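Local coordinates for putative transcriptional regulator TRANSCRIPTION REGULATOR protein (Rhizobium meliloti, PDB 5NLA) that binds c-di-GMP by a PilZ-like mechanism and, as an AraC-like transcriptional activator, regulates extracellular polysaccharide production, at residues A[122-127]-A[176-181]; A[133-138]-A[142-147]; A[148-153]-A[199-204]; A[195-200]-A[232-237]. One frame throughout, in Å; residues are numbered along the deposited sequence.

Contact 1: A[122-127]-A[176-181]; sequences DHWNVG and ELLADD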
loop_
_atom_site.group_PDB
_atom_site.type_symbol
_atom_site.label_atom_id
_atom_site.label_comp_id
_atom_site.label_asym_id
_atom_site.label_seq_id
_atom_site.Cartn_x
_atom_site.Cartn_y
_atom_site.Cartn_z
ATOM N N ASP A 122 6.502 -0.483 0.988
ATOM C CA ASP A 122 6.112 -1.877 1.229
ATOM C C ASP A 122 4.817 -1.987 2.040
ATOM O O ASP A 122 4.578 -2.982 2.745
ATOM C CB ASP A 122 7.238 -2.607 1.944
ATOM C CG ASP A 122 7.584 -1.982 3.280
ATOM O OD1 ASP A 122 7.098 -0.870 3.588
ATOM O OD2 ASP A 122 8.365 -2.610 4.017
ATOM N N HIS A 123 3.963 -0.986 1.903
ATOM C CA HIS A 123 2.743 -0.927 2.670
ATOM C C HIS A 123 1.883 -2.149 2.331
ATOM O O HIS A 123 2.048 -2.758 1.272
ATOM C CB HIS A 123 1.955 0.358 2.351
ATOM C CG HIS A 123 2.627 1.625 2.792
ATOM N ND1 HIS A 123 3.842 2.038 2.296
ATOM C CD2 HIS A 123 2.234 2.585 3.665
ATOM C CE1 HIS A 123 4.183 3.182 2.863
ATOM N NE2 HIS A 123 3.220 3.542 3.690
ATOM N N TRP A 124 0.993 -2.509 3.249
ATOM C CA TRP A 124 -0.092 -3.438 2.953
ATOM C C TRP A 124 -1.193 -2.592 2.318
ATOM O O TRP A 124 -1.645 -1.604 2.895
ATOM C CB TRP A 124 -0.606 -4.094 4.227
ATOM C CG TRP A 124 0.465 -4.680 5.087
ATOM C CD1 TRP A 124 1.023 -4.113 6.179
ATOM C CD2 TRP A 124 1.103 -5.952 4.922
ATOM N NE1 TRP A 124 1.975 -4.945 6.707
ATOM C CE2 TRP A 124 2.044 -6.081 5.952
ATOM C CE3 TRP A 124 0.975 -6.989 3.992
ATOM C CZ2 TRP A 124 2.846 -7.200 6.095
ATOM C CZ3 TRP A 124 1.782 -8.103 4.126
ATOM C CH2 TRP A 124 2.702 -8.203 5.177
ATOM N N ASN A 125 -1.594 -2.954 1.113
ATOM C CA ASN A 125 -2.598 -2.205 0.373
ATOM C C ASN A 125 -3.898 -2.996 0.415
ATOM O O ASN A 125 -3.939 -4.177 0.048
ATOM C CB ASN A 125 -2.124 -2.007 -1.074
ATOM C CG ASN A 125 -2.850 -0.886 -1.823
ATOM O OD1 ASN A 125 -2.751 -0.822 -3.044
ATOM N ND2 ASN A 125 -3.547 -0.007 -1.120
ATOM N N VAL A 126 -4.943 -2.352 0.908
ATOM C CA VAL A 126 -6.296 -2.886 0.808
ATOM C C VAL A 126 -7.131 -1.855 0.089
ATOM O O VAL A 126 -7.066 -0.671 0.421
ATOM C CB VAL A 126 -6.868 -3.176 2.190
ATOM C CG1 VAL A 126 -8.381 -3.314 2.143
ATOM C CG2 VAL A 126 -6.218 -4.436 2.739
ATOM N N GLY A 127 -7.894 -2.292 -0.904
ATOM C CA GLY A 127 -8.652 -1.363 -1.742
ATOM C C GLY A 127 -10.046 -1.866 -2.018
ATOM O O GLY A 127 -10.208 -2.998 -2.460
ATOM N N GLU A 176 4.670 -2.449 9.684
ATOM C CA GLU A 176 4.635 -2.823 11.080
ATOM C C GLU A 176 3.229 -2.953 11.657
ATOM O O GLU A 176 3.015 -3.753 12.567
ATOM C CB GLU A 176 5.445 -1.815 11.878
ATOM C CG GLU A 176 5.653 -2.195 13.327
ATOM C CD GLU A 176 6.400 -3.510 13.548
ATOM O OE1 GLU A 176 7.264 -3.876 12.711
ATOM O OE2 GLU A 176 6.123 -4.169 14.579
ATOM N N LEU A 177 2.281 -2.190 11.124
ATOM C CA LEU A 177 0.880 -2.270 11.559
ATOM C C LEU A 177 0.368 -3.713 11.605
ATOM O O LEU A 177 -0.289 -4.117 12.568
ATOM C CB LEU A 177 -0.029 -1.428 10.647
ATOM C CG LEU A 177 -1.056 -0.532 11.341
ATOM C CD1 LEU A 177 -1.996 -1.345 12.214
ATOM C CD2 LEU A 177 -0.369 0.559 12.165
ATOM N N LEU A 178 0.702 -4.477 10.569
ATOM C CA LEU A 178 0.227 -5.844 10.402
ATOM C C LEU A 178 1.339 -6.904 10.448
ATOM O O LEU A 178 1.073 -8.078 10.192
ATOM C CB LEU A 178 -0.535 -5.958 9.073
ATOM C CG LEU A 178 -1.729 -5.019 8.847
ATOM C CD1 LEU A 178 -2.117 -4.907 7.374
ATOM C CD2 LEU A 178 -2.919 -5.489 9.666
ATOM N N ALA A 179 2.563 -6.511 10.803
ATOM C CA ALA A 179 3.715 -7.427 10.806
ATOM C C ALA A 179 3.510 -8.676 11.683
ATOM O O ALA A 179 4.042 -9.749 11.376
ATOM C CB ALA A 179 4.980 -6.685 11.221
ATOM N N ASP A 180 2.730 -8.536 12.756
ATOM C CA ASP A 180 2.390 -9.676 13.617
ATOM C C ASP A 180 1.716 -10.825 12.863
ATOM O O ASP A 180 2.036 -11.985 13.116
ATOM C CB ASP A 180 1.508 -9.243 14.803
ATOM C CG ASP A 180 2.299 -8.557 15.921
ATOM O OD1 ASP A 180 3.551 -8.505 15.863
ATOM O OD2 ASP A 180 1.649 -8.078 16.879
ATOM N N ASP A 181 0.808 -10.513 11.936
ATOM C CA ASP A 181 0.134 -11.555 11.144
ATOM C C ASP A 181 0.714 -11.670 9.719
ATOM O O ASP A 181 0.002 -12.002 8.777
ATOM C CB ASP A 181 -1.387 -11.321 11.141
ATOM C CG ASP A 181 -2.038 -11.620 12.505
ATOM O OD1 ASP A 181 -2.134 -10.699 13.354
ATOM O OD2 ASP A 181 -2.484 -12.771 12.717
#

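Contact 2: A[133-138]-A[142-147]; sequences RSWTEA and VTETGP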
loop_
_atom_site.group_PDB
_atom_site.type_symbol
_atom_site.label_atom_id
_atom_site.label_comp_id
_atom_site.label_asym_id
_atom_site.label_seq_id
_atom_site.Cartn_x
_atom_site.Cartn_y
_atom_site.Cartn_z
ATOM N N ARG A 133 -13.961 -2.467 -11.946
ATOM C CA ARG A 133 -13.480 -3.828 -11.871
ATOM C C ARG A 133 -12.009 -3.743 -12.186
ATOM O O ARG A 133 -11.625 -3.005 -13.092
ATOM C CB ARG A 133 -14.178 -4.737 -12.888
ATOM C CG ARG A 133 -15.613 -5.017 -12.520
ATOM C CD ARG A 133 -16.277 -6.137 -13.322
ATOM N NE ARG A 133 -17.487 -6.596 -12.627
ATOM C CZ ARG A 133 -17.500 -7.389 -11.548
ATOM N NH1 ARG A 133 -16.369 -7.865 -11.023
ATOM N NH2 ARG A 133 -18.655 -7.730 -10.988
ATOM N N SER A 134 -11.184 -4.451 -11.417
ATOM C CA SER A 134 -9.790 -4.606 -11.775
ATOM C C SER A 134 -9.520 -6.076 -12.008
ATOM O O SER A 134 -10.294 -6.915 -11.611
ATOM C CB SER A 134 -8.882 -4.016 -10.714
ATOM O OG SER A 134 -8.892 -4.806 -9.542
ATOM N N TRP A 135 -8.445 -6.359 -12.723
ATOM C CA TRP A 135 -7.960 -7.706 -12.928
ATOM C C TRP A 135 -6.482 -7.620 -12.674
ATOM O O TRP A 135 -5.804 -6.801 -13.304
ATOM C CB TRP A 135 -8.211 -8.151 -14.359
ATOM C CG TRP A 135 -9.670 -8.347 -14.688
ATOM C CD1 TRP A 135 -10.359 -9.516 -14.648
ATOM C CD2 TRP A 135 -10.606 -7.340 -15.105
ATOM N NE1 TRP A 135 -11.663 -9.313 -15.021
ATOM C CE2 TRP A 135 -11.849 -7.987 -15.306
ATOM C CE3 TRP A 135 -10.518 -5.959 -15.331
ATOM C CZ2 TRP A 135 -13.001 -7.298 -15.730
ATOM C CZ3 TRP A 135 -11.663 -5.274 -15.745
ATOM C CH2 TRP A 135 -12.888 -5.950 -15.942
ATOM N N THR A 136 -5.980 -8.412 -11.727
ATOM C CA THR A 136 -4.583 -8.282 -11.309
ATOM C C THR A 136 -3.814 -9.599 -11.265
ATOM O O THR A 136 -4.172 -10.534 -10.541
ATOM C CB THR A 136 -4.457 -7.573 -9.954
ATOM O OG1 THR A 136 -5.438 -6.530 -9.867
ATOM C CG2 THR A 136 -3.051 -6.969 -9.800
ATOM N N GLU A 137 -2.737 -9.628 -12.046
ATOM C CA GLU A 137 -1.813 -10.736 -12.078
ATOM C C GLU A 137 -0.707 -10.537 -11.040
ATOM O O GLU A 137 -0.165 -9.435 -10.883
ATOM C CB GLU A 137 -1.181 -10.836 -13.457
ATOM C CG GLU A 137 -0.545 -12.179 -13.718
ATOM C CD GLU A 137 0.809 -12.044 -14.360
ATOM O OE1 GLU A 137 0.856 -11.664 -15.552
ATOM O OE2 GLU A 137 1.826 -12.294 -13.655
ATOM N N ALA A 138 -0.381 -11.615 -10.337
ATOM C CA ALA A 138 0.762 -11.650 -9.428
ATOM C C ALA A 138 1.079 -13.094 -9.170
ATOM O O ALA A 138 0.179 -13.868 -8.825
ATOM C CB ALA A 138 0.440 -10.956 -8.122
ATOM N N VAL A 142 -4.328 -14.721 -11.686
ATOM C CA VAL A 142 -5.165 -13.537 -11.861
ATOM C C VAL A 142 -6.308 -13.552 -10.865
ATOM O O VAL A 142 -6.884 -14.584 -10.563
ATOM C CB VAL A 142 -5.732 -13.404 -13.284
ATOM C CG1 VAL A 142 -6.507 -12.093 -13.431
ATOM C CG2 VAL A 142 -4.608 -13.476 -14.307
ATOM N N THR A 143 -6.623 -12.362 -10.389
ATOM C CA THR A 143 -7.650 -12.118 -9.412
ATOM C C THR A 143 -8.490 -10.964 -9.942
ATOM O O THR A 143 -7.955 -10.006 -10.492
ATOM C CB THR A 143 -6.976 -11.785 -8.070
ATOM O OG1 THR A 143 -6.770 -13.002 -7.358
ATOM C CG2 THR A 143 -7.808 -10.862 -7.226
ATOM N N GLU A 144 -9.804 -11.065 -9.777
ATOM C CA GLU A 144 -10.740 -10.038 -10.229
ATOM C C GLU A 144 -11.470 -9.434 -9.045
ATOM O O GLU A 144 -12.062 -10.156 -8.257
ATOM C CB GLU A 144 -11.759 -10.630 -11.195
ATOM C CG GLU A 144 -12.649 -9.558 -11.800
ATOM C CD GLU A 144 -13.819 -10.100 -12.565
ATOM O OE1 GLU A 144 -13.991 -11.339 -12.630
ATOM O OE2 GLU A 144 -14.570 -9.261 -13.108
ATOM N N THR A 145 -11.451 -8.113 -8.954
ATOM C CA THR A 145 -12.092 -7.376 -7.881
ATOM C C THR A 145 -13.143 -6.528 -8.542
ATOM O O THR A 145 -12.825 -5.750 -9.431
ATOM C CB THR A 145 -11.093 -6.438 -7.158
ATOM O OG1 THR A 145 -10.050 -7.201 -6.519
ATOM C CG2 THR A 145 -11.804 -5.582 -6.107
ATOM N N GLY A 146 -14.393 -6.678 -8.121
ATOM C CA GLY A 146 -15.495 -5.877 -8.643
ATOM C C GLY A 146 -16.129 -5.017 -7.579
ATOM O O GLY A 146 -15.692 -5.034 -6.434
ATOM N N PRO A 147 -17.199 -4.283 -7.941
ATOM C CA PRO A 147 -17.874 -3.382 -6.996
ATOM C C PRO A 147 -18.228 -4.058 -5.670
ATOM O O PRO A 147 -18.673 -5.211 -5.656
ATOM C CB PRO A 147 -19.143 -2.977 -7.752
ATOM C CG PRO A 147 -18.777 -3.121 -9.193
ATOM C CD PRO A 147 -17.937 -4.360 -9.220
#

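Contact 3: A[148-153]-A[199-204]; sequences GEFFFR and DLLANY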
loop_
_atom_site.group_PDB
_atom_site.type_symbol
_atom_site.label_atom_id
_atom_site.label_comp_id
_atom_site.label_asym_id
_atom_site.label_seq_id
_atom_site.Cartn_x
_atom_site.Cartn_y
_atom_site.Cartn_z
ATOM N N GLY A 148 -17.980 -3.342 -4.574
ATOM C CA GLY A 148 -18.274 -3.825 -3.231
ATOM C C GLY A 148 -17.333 -4.892 -2.732
ATOM O O GLY A 148 -17.627 -5.528 -1.731
ATOM N N GLU A 149 -16.201 -5.086 -3.410
ATOM C CA GLU A 149 -15.181 -6.049 -2.991
ATOM C C GLU A 149 -13.855 -5.352 -2.758
ATOM O O GLU A 149 -13.596 -4.288 -3.337
ATOM C CB GLU A 149 -14.954 -7.100 -4.069
ATOM C CG GLU A 149 -16.195 -7.802 -4.562
ATOM C CD GLU A 149 -15.840 -9.010 -5.397
ATOM O OE1 GLU A 149 -15.242 -8.825 -6.483
ATOM O OE2 GLU A 149 -16.133 -10.141 -4.950
ATOM N N PHE A 150 -13.014 -5.985 -1.937
ATOM C CA PHE A 150 -11.648 -5.526 -1.682
ATOM C C PHE A 150 -10.620 -6.380 -2.395
ATOM O O PHE A 150 -10.778 -7.599 -2.469
ATOM C CB PHE A 150 -11.293 -5.633 -0.202
ATOM C CG PHE A 150 -12.109 -4.771 0.695
ATOM C CD1 PHE A 150 -13.333 -5.210 1.165
ATOM C CD2 PHE A 150 -11.628 -3.531 1.110
ATOM C CE1 PHE A 150 -14.083 -4.414 2.017
ATOM C CE2 PHE A 150 -12.370 -2.732 1.966
ATOM C CZ PHE A 150 -13.607 -3.169 2.415
ATOM N N PHE A 151 -9.548 -5.748 -2.867
ATOM C CA PHE A 151 -8.292 -6.469 -3.105
ATOM C C PHE A 151 -7.429 -6.314 -1.858
ATOM O O PHE A 151 -7.512 -5.298 -1.157
ATOM C CB PHE A 151 -7.543 -5.997 -4.378
ATOM C CG PHE A 151 -6.917 -4.622 -4.277
ATOM C CD1 PHE A 151 -5.693 -4.428 -3.640
ATOM C CD2 PHE A 151 -7.540 -3.516 -4.851
ATOM C CE1 PHE A 151 -5.126 -3.156 -3.555
ATOM C CE2 PHE A 151 -6.974 -2.246 -4.777
ATOM C CZ PHE A 151 -5.766 -2.068 -4.126
ATOM N N PHE A 152 -6.622 -7.332 -1.584
ATOM C CA PHE A 152 -5.506 -7.210 -0.651
ATOM C C PHE A 152 -4.193 -7.543 -1.370
ATOM O O PHE A 152 -4.114 -8.530 -2.103
ATOM C CB PHE A 152 -5.701 -8.113 0.566
ATOM C CG PHE A 152 -4.436 -8.355 1.335
ATOM C CD1 PHE A 152 -3.911 -7.372 2.167
ATOM C CD2 PHE A 152 -3.739 -9.550 1.190
ATOM C CE1 PHE A 152 -2.733 -7.593 2.859
ATOM C CE2 PHE A 152 -2.561 -9.771 1.875
ATOM C CZ PHE A 152 -2.059 -8.793 2.709
ATOM N N ARG A 153 -3.170 -6.726 -1.111
ATOM C CA ARG A 153 -1.856 -6.838 -1.748
ATOM C C ARG A 153 -0.775 -6.161 -0.902
ATOM O O ARG A 153 -0.987 -5.049 -0.399
ATOM C CB ARG A 153 -1.869 -6.136 -3.122
ATOM C CG ARG A 153 -2.174 -7.032 -4.307
ATOM C CD ARG A 153 -1.719 -6.385 -5.603
ATOM N NE ARG A 153 -2.400 -5.122 -5.849
ATOM C CZ ARG A 153 -3.651 -4.975 -6.323
ATOM N NH1 ARG A 153 -4.450 -6.022 -6.603
ATOM N NH2 ARG A 153 -4.117 -3.742 -6.499
ATOM N N ASP A 199 -18.175 -7.173 3.809
ATOM C CA ASP A 199 -19.291 -6.227 3.971
ATOM C C ASP A 199 -19.125 -5.416 5.257
ATOM O O ASP A 199 -19.360 -4.211 5.260
ATOM C CB ASP A 199 -20.663 -6.937 3.987
ATOM C CG ASP A 199 -21.291 -7.107 2.588
ATOM O OD1 ASP A 199 -20.771 -6.574 1.590
ATOM O OD2 ASP A 199 -22.338 -7.778 2.487
ATOM N N LEU A 200 -18.712 -6.089 6.331
ATOM C CA LEU A 200 -18.442 -5.463 7.630
ATOM C C LEU A 200 -17.400 -4.371 7.510
ATOM O O LEU A 200 -17.621 -3.242 7.955
ATOM C CB LEU A 200 -17.943 -6.513 8.634
ATOM C CG LEU A 200 -17.488 -6.042 10.022
ATOM C CD1 LEU A 200 -18.671 -5.472 10.787
ATOM C CD2 LEU A 200 -16.837 -7.181 10.795
ATOM N N LEU A 201 -16.260 -4.734 6.919
ATOM C CA LEU A 201 -15.161 -3.803 6.688
ATOM C C LEU A 201 -15.595 -2.653 5.784
ATOM O O LEU A 201 -15.218 -1.501 6.023
ATOM C CB LEU A 201 -13.960 -4.532 6.086
ATOM C CG LEU A 201 -12.692 -3.733 5.741
ATOM C CD1 LEU A 201 -11.992 -3.176 6.978
ATOM C CD2 LEU A 201 -11.746 -4.622 4.957
ATOM N N ALA A 202 -16.386 -2.963 4.757
ATOM C CA ALA A 202 -16.912 -1.934 3.867
ATOM C C ALA A 202 -17.784 -0.957 4.639
ATOM O O ALA A 202 -17.612 0.254 4.516
ATOM C CB ALA A 202 -17.696 -2.560 2.725
ATOM N N ASN A 203 -18.696 -1.495 5.451
ATOM C CA ASN A 203 -19.589 -0.673 6.281
ATOM C C ASN A 203 -18.802 0.292 7.173
ATOM O O ASN A 203 -19.140 1.476 7.258
ATOM C CB ASN A 203 -20.499 -1.543 7.169
ATOM C CG ASN A 203 -21.567 -2.303 6.386
ATOM O OD1 ASN A 203 -21.901 -1.956 5.249
ATOM N ND2 ASN A 203 -22.121 -3.349 7.008
ATOM N N TYR A 204 -17.758 -0.217 7.827
ATOM C CA TYR A 204 -16.944 0.604 8.711
ATOM C C TYR A 204 -16.237 1.704 7.938
ATOM O O TYR A 204 -16.244 2.858 8.359
ATOM C CB TYR A 204 -15.910 -0.237 9.472
ATOM C CG TYR A 204 -15.203 0.549 10.565
ATOM C CD1 TYR A 204 -15.885 0.943 11.718
ATOM C CD2 TYR A 204 -13.866 0.926 10.434
ATOM C CE1 TYR A 204 -15.252 1.674 12.711
ATOM C CE2 TYR A 204 -13.228 1.654 11.431
ATOM C CZ TYR A 204 -13.925 2.025 12.565
ATOM O OH TYR A 204 -13.303 2.750 13.553
#

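Contact 4: A[195-200]-A[232-237]; sequences GNLADL and VACVAA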
loop_
_atom_site.group_PDB
_atom_site.type_symbol
_atom_site.label_atom_id
_atom_site.label_comp_id
_atom_site.label_asym_id
_atom_site.label_seq_id
_atom_site.Cartn_x
_atom_site.Cartn_y
_atom_site.Cartn_z
ATOM N N GLY A 195 -17.861 -11.261 1.115
ATOM C CA GLY A 195 -18.577 -11.947 2.194
ATOM C C GLY A 195 -19.103 -10.940 3.198
ATOM O O GLY A 195 -18.998 -9.727 2.988
ATOM N N ASN A 196 -19.685 -11.440 4.285
ATOM C CA ASN A 196 -20.150 -10.558 5.363
ATOM C C ASN A 196 -18.932 -9.870 5.986
ATOM O O ASN A 196 -18.951 -8.665 6.226
ATOM C CB ASN A 196 -21.043 -11.284 6.408
ATOM C CG ASN A 196 -20.309 -12.368 7.192
ATOM O OD1 ASN A 196 -19.230 -12.821 6.798
ATOM N ND2 ASN A 196 -20.900 -12.794 8.308
ATOM N N LEU A 197 -17.858 -10.636 6.167
ATOM C CA LEU A 197 -16.610 -10.142 6.751
ATOM C C LEU A 197 -15.982 -8.973 5.951
ATOM O O LEU A 197 -15.398 -8.061 6.535
ATOM C CB LEU A 197 -15.641 -11.320 6.905
ATOM C CG LEU A 197 -14.332 -11.211 7.692
ATOM C CD1 LEU A 197 -14.318 -10.121 8.759
ATOM C CD2 LEU A 197 -14.010 -12.574 8.307
ATOM N N ALA A 198 -16.136 -8.992 4.629
ATOM C CA ALA A 198 -15.800 -7.840 3.789
ATOM C C ALA A 198 -16.899 -6.761 3.775
ATOM O O ALA A 198 -16.587 -5.567 3.700
ATOM C CB ALA A 198 -15.510 -8.300 2.371
ATOM N N ASP A 199 -18.175 -7.173 3.809
ATOM C CA ASP A 199 -19.291 -6.227 3.971
ATOM C C ASP A 199 -19.125 -5.416 5.257
ATOM O O ASP A 199 -19.360 -4.211 5.260
ATOM C CB ASP A 199 -20.663 -6.937 3.987
ATOM C CG ASP A 199 -21.291 -7.107 2.588
ATOM O OD1 ASP A 199 -20.771 -6.574 1.590
ATOM O OD2 ASP A 199 -22.338 -7.778 2.487
ATOM N N LEU A 200 -18.712 -6.089 6.331
ATOM C CA LEU A 200 -18.442 -5.463 7.630
ATOM C C LEU A 200 -17.400 -4.371 7.510
ATOM O O LEU A 200 -17.621 -3.242 7.955
ATOM C CB LEU A 200 -17.943 -6.513 8.634
ATOM C CG LEU A 200 -17.488 -6.042 10.022
ATOM C CD1 LEU A 200 -18.671 -5.472 10.787
ATOM C CD2 LEU A 200 -16.837 -7.181 10.795
ATOM N N VAL A 232 -7.016 -7.940 9.122
ATOM C CA VAL A 232 -6.371 -9.209 9.417
ATOM C C VAL A 232 -7.396 -10.369 9.548
ATOM O O VAL A 232 -7.108 -11.506 9.154
ATOM C CB VAL A 232 -5.430 -9.060 10.648
ATOM C CG1 VAL A 232 -6.201 -8.952 11.956
ATOM C CG2 VAL A 232 -4.445 -10.205 10.716
ATOM N N ALA A 233 -8.590 -10.064 10.063
ATOM C CA ALA A 233 -9.722 -11.012 10.072
ATOM C C ALA A 233 -10.221 -11.393 8.667
ATOM O O ALA A 233 -10.506 -12.559 8.413
ATOM C CB ALA A 233 -10.876 -10.458 10.894
ATOM N N CYS A 234 -10.336 -10.421 7.766
ATOM C CA CYS A 234 -10.708 -10.719 6.379
ATOM C C CYS A 234 -9.741 -11.666 5.674
ATOM O O CYS A 234 -10.172 -12.527 4.900
ATOM C CB CYS A 234 -10.811 -9.447 5.544
ATOM S SG CYS A 234 -12.185 -8.376 5.981
ATOM N N VAL A 235 -8.446 -11.511 5.938
ATOM C CA VAL A 235 -7.422 -12.306 5.255
ATOM C C VAL A 235 -7.449 -13.790 5.677
ATOM O O VAL A 235 -6.871 -14.622 4.985
ATOM C CB VAL A 235 -6.013 -11.676 5.399
ATOM C CG1 VAL A 235 -4.968 -12.469 4.621
ATOM C CG2 VAL A 235 -6.037 -10.224 4.926
ATOM N N ALA A 236 -8.128 -14.136 6.780
ATOM C CA ALA A 236 -8.553 -15.535 7.004
ATOM C C ALA A 236 -9.519 -15.932 5.868
ATOM O O ALA A 236 -10.746 -15.819 5.982
ATOM C CB ALA A 236 -9.195 -15.706 8.366
ATOM N N ALA A 237 -8.905 -16.357 4.756
ATOM C CA ALA A 237 -9.559 -16.598 3.465
ATOM C C ALA A 237 -8.947 -17.843 2.802
ATOM O O ALA A 237 -7.833 -18.245 3.155
ATOM C CB ALA A 237 -9.379 -15.387 2.566
#

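Contact 1: A[122-127]-A[176-181]
Trp124 opens strand 124-129 and lays its indole against Leu178 of the short, weakly bonded helix 175-178. Both residues aim their CB at the other segment. CG anti to the carbonyl carbon (chi1 -50°) puts the tryptophan ring beside the backbone N, with one face to Leu178. The two side chains slide by each other in opposite directions. Leu178 CB lies over one face of the indole, 3.9 Å from the centroid of the five-membered ring of Trp124 and 24° off its normal. This is a CH-pi contact, displaced toward the rim. Leu178 CD1 reaches back along the tryptophan, 3.5 Å from Trp124 CD1 and 3.6 Å from Trp124 CB. Ala179 adds its backbone N, oblique to the ring and 4.4 Å from Trp124 NE1. Farther along the strand, Asn125 ND2 bonds to Leu171 O, and Val126 packs on Met173. The contact packs the short helix that follows strand 166-173 against the seven-stranded sheet, where Leu178 also touches Met173. It is essentially apolar. The indole N-H is satisfied by the carbonyl of Tyr175, which probably fixes the turn of the ring while Leu178 packs on its face.

Contact 2: A[133-138]-A[142-147]
The carbonyl O of Thr136 is held by two donors: Thr143 N across the hairpin, at 3.1 Å from Thr136 O, and Asn190 ND2. The Thr143 donor stands 39° out of the carbonyl plane. The return bond, Thr136 N to Thr143 O, is shorter at 2.8 Å and straighter, with an angle of 165° at the hydrogen. Ser134 and Thr145 form the next hydrogen-bonded pair of this antiparallel beta hairpin. Ser134 N meets Thr145 O at 2.9 Å.

Trp135 and Glu144 make a non-hydrogen-bonded pair, with their side chains on the same face. The Glu144 chain is extended, its CG anti to the backbone N (chi1 -174°), and runs alongside the indole. Its CG lies over one ring face, 3.4 Å from Trp135 NE1. The carboxylate is turned only a little from the indole plane and is steeply inclined to the guanidinium of Arg133. Glu144 OE2 forms a salt bridge with Arg133 NH1 at 3.1 Å. The CD of Pro147 sits over the centre of the guanidinium, 3.8 Å above its plane. An alanine in place of Trp135 removes the ring, and the Glu144 chain would probably be freer to turn, weakening its hold on Arg133.

Ser134, Thr136, Thr143 and Thr145 point to the opposite face. There Thr136 OG1 bonds to Tyr109 OH and Thr143 OG1 to Asn190 O. That face meets strands 124-129 and 150-154 of the seven-stranded sheet. Strand 134-138 pairs along its other edge with strand 159-163, and strand 141-145 is an edge strand of the five-stranded sheet within this chain.

Contact 3: A[148-153]-A[199-204]
Phe150 reaches from its strand to Leu201 and Ala202 of helix 196-211, and the contact builds up toward the end of its ring. CB points at the helix. CG is anti to the carbonyl carbon (chi1 -64°). On the way out, Phe150 CD2 already lies 4.0 Å from Leu201 CD2. Next come the two CE atoms. Phe150 CE2 is 3.6 Å from Leu201 CD2. Phe150 CE1 also meets Leu201 CD2, at 3.8 Å, and reaches Ala202 CB at 4.1 Å. The tip, Phe150 CZ, has the most neighbours: Leu201 CD2 and Leu201 CG are each 3.5 Å from it, and Ala202 N is 3.6 Å from it.

The two helix residues use different parts of the ring. Leu201 covers one face. Its CD2 stands 3.6 Å from the Phe150 centroid and 18° off the normal, a CH-pi contact offset a little toward the rim. Ala202 N lies at the edge, in the ring plane. In Leu201, CG anti to the backbone N (chi1 179°) helps bring CD2 over the ring. A serine in place of Phe150 would probably open a gap beneath the helix and leave Leu201 CD2 without the ring face it rests on.

The side-chain contacts are apolar, those of a helix laid on a sheet. Within the sheet, Phe150 also touches Val126 and Leu128 of strand 124-129 and Leu193 of strand 191-193. Leu201 in turn touches Met230, so it lies between the sheet and helix 220-234.

Contact 4: A[195-200]-A[232-237]
Leu197 and Cys234 bring their CA atoms within 5.9 Å, where the first turn of helix 196-211 passes the end of helix 220-234. Gly195 holds the N-cap position of the first helix. Its backbone angles by themselves call for glycine, and its carbonyl O accepts the first helical bond, from Asp199 N at 2.8 Å.

Leu197 contributes the largest share of the contact. CG anti to the backbone N (chi1 -170°) carries the branch toward the other helix. The two methyls divide the work. Leu197 CD2 lies against the backbone, 3.5 Å from Ala233 O. Leu197 CD1 meets side chains instead, 4.1 Å from Ala233 CB and 3.9 Å from Cys234 SG.

The two helices follow each other in the chain and run antiparallel, so this is the open end of a helical hairpin: the start of one helix meets the end of the next. The small side chains of Ala233 and Cys234 probably allow this close approach.

Cys234 answers from its own side. With SG anti to the carbonyl carbon (chi1 -69°), the sulfur turns to the backbone of the first helix and lies 3.3 Å from Leu197 O. Ala198 N is also near, 4.2 Å from Cys234 SG. Ala198 and Cys234 both also touch Leu193 of the edge strand 191-193. Ala236, a little farther on, is the centre of an inverse gamma turn.

From the N terminus, strand 124-129 comes first, and contact 1 closes its loop only at helix 175-178. Contact 2, the hairpin of 133-138 with 142-147, is nested inside that loop. Contact 3 starts within it too, on strand 150-154, but ends on helix 196-211, so contacts 1 and 3 cross. Their strands are neighbours in the seven-stranded sheet. Contact 4 begins on the helix where contact 3 ends, sharing Asp199 and Leu200, and runs on to helix 220-234. Asp181 and Val232 link it back to contact 1. Contacts 1 and 3 join helices to that sheet, contact 4 joins two helices, and contact 2 lies in the five-stranded sheet, touching contact 3 through Thr145 and Phe151.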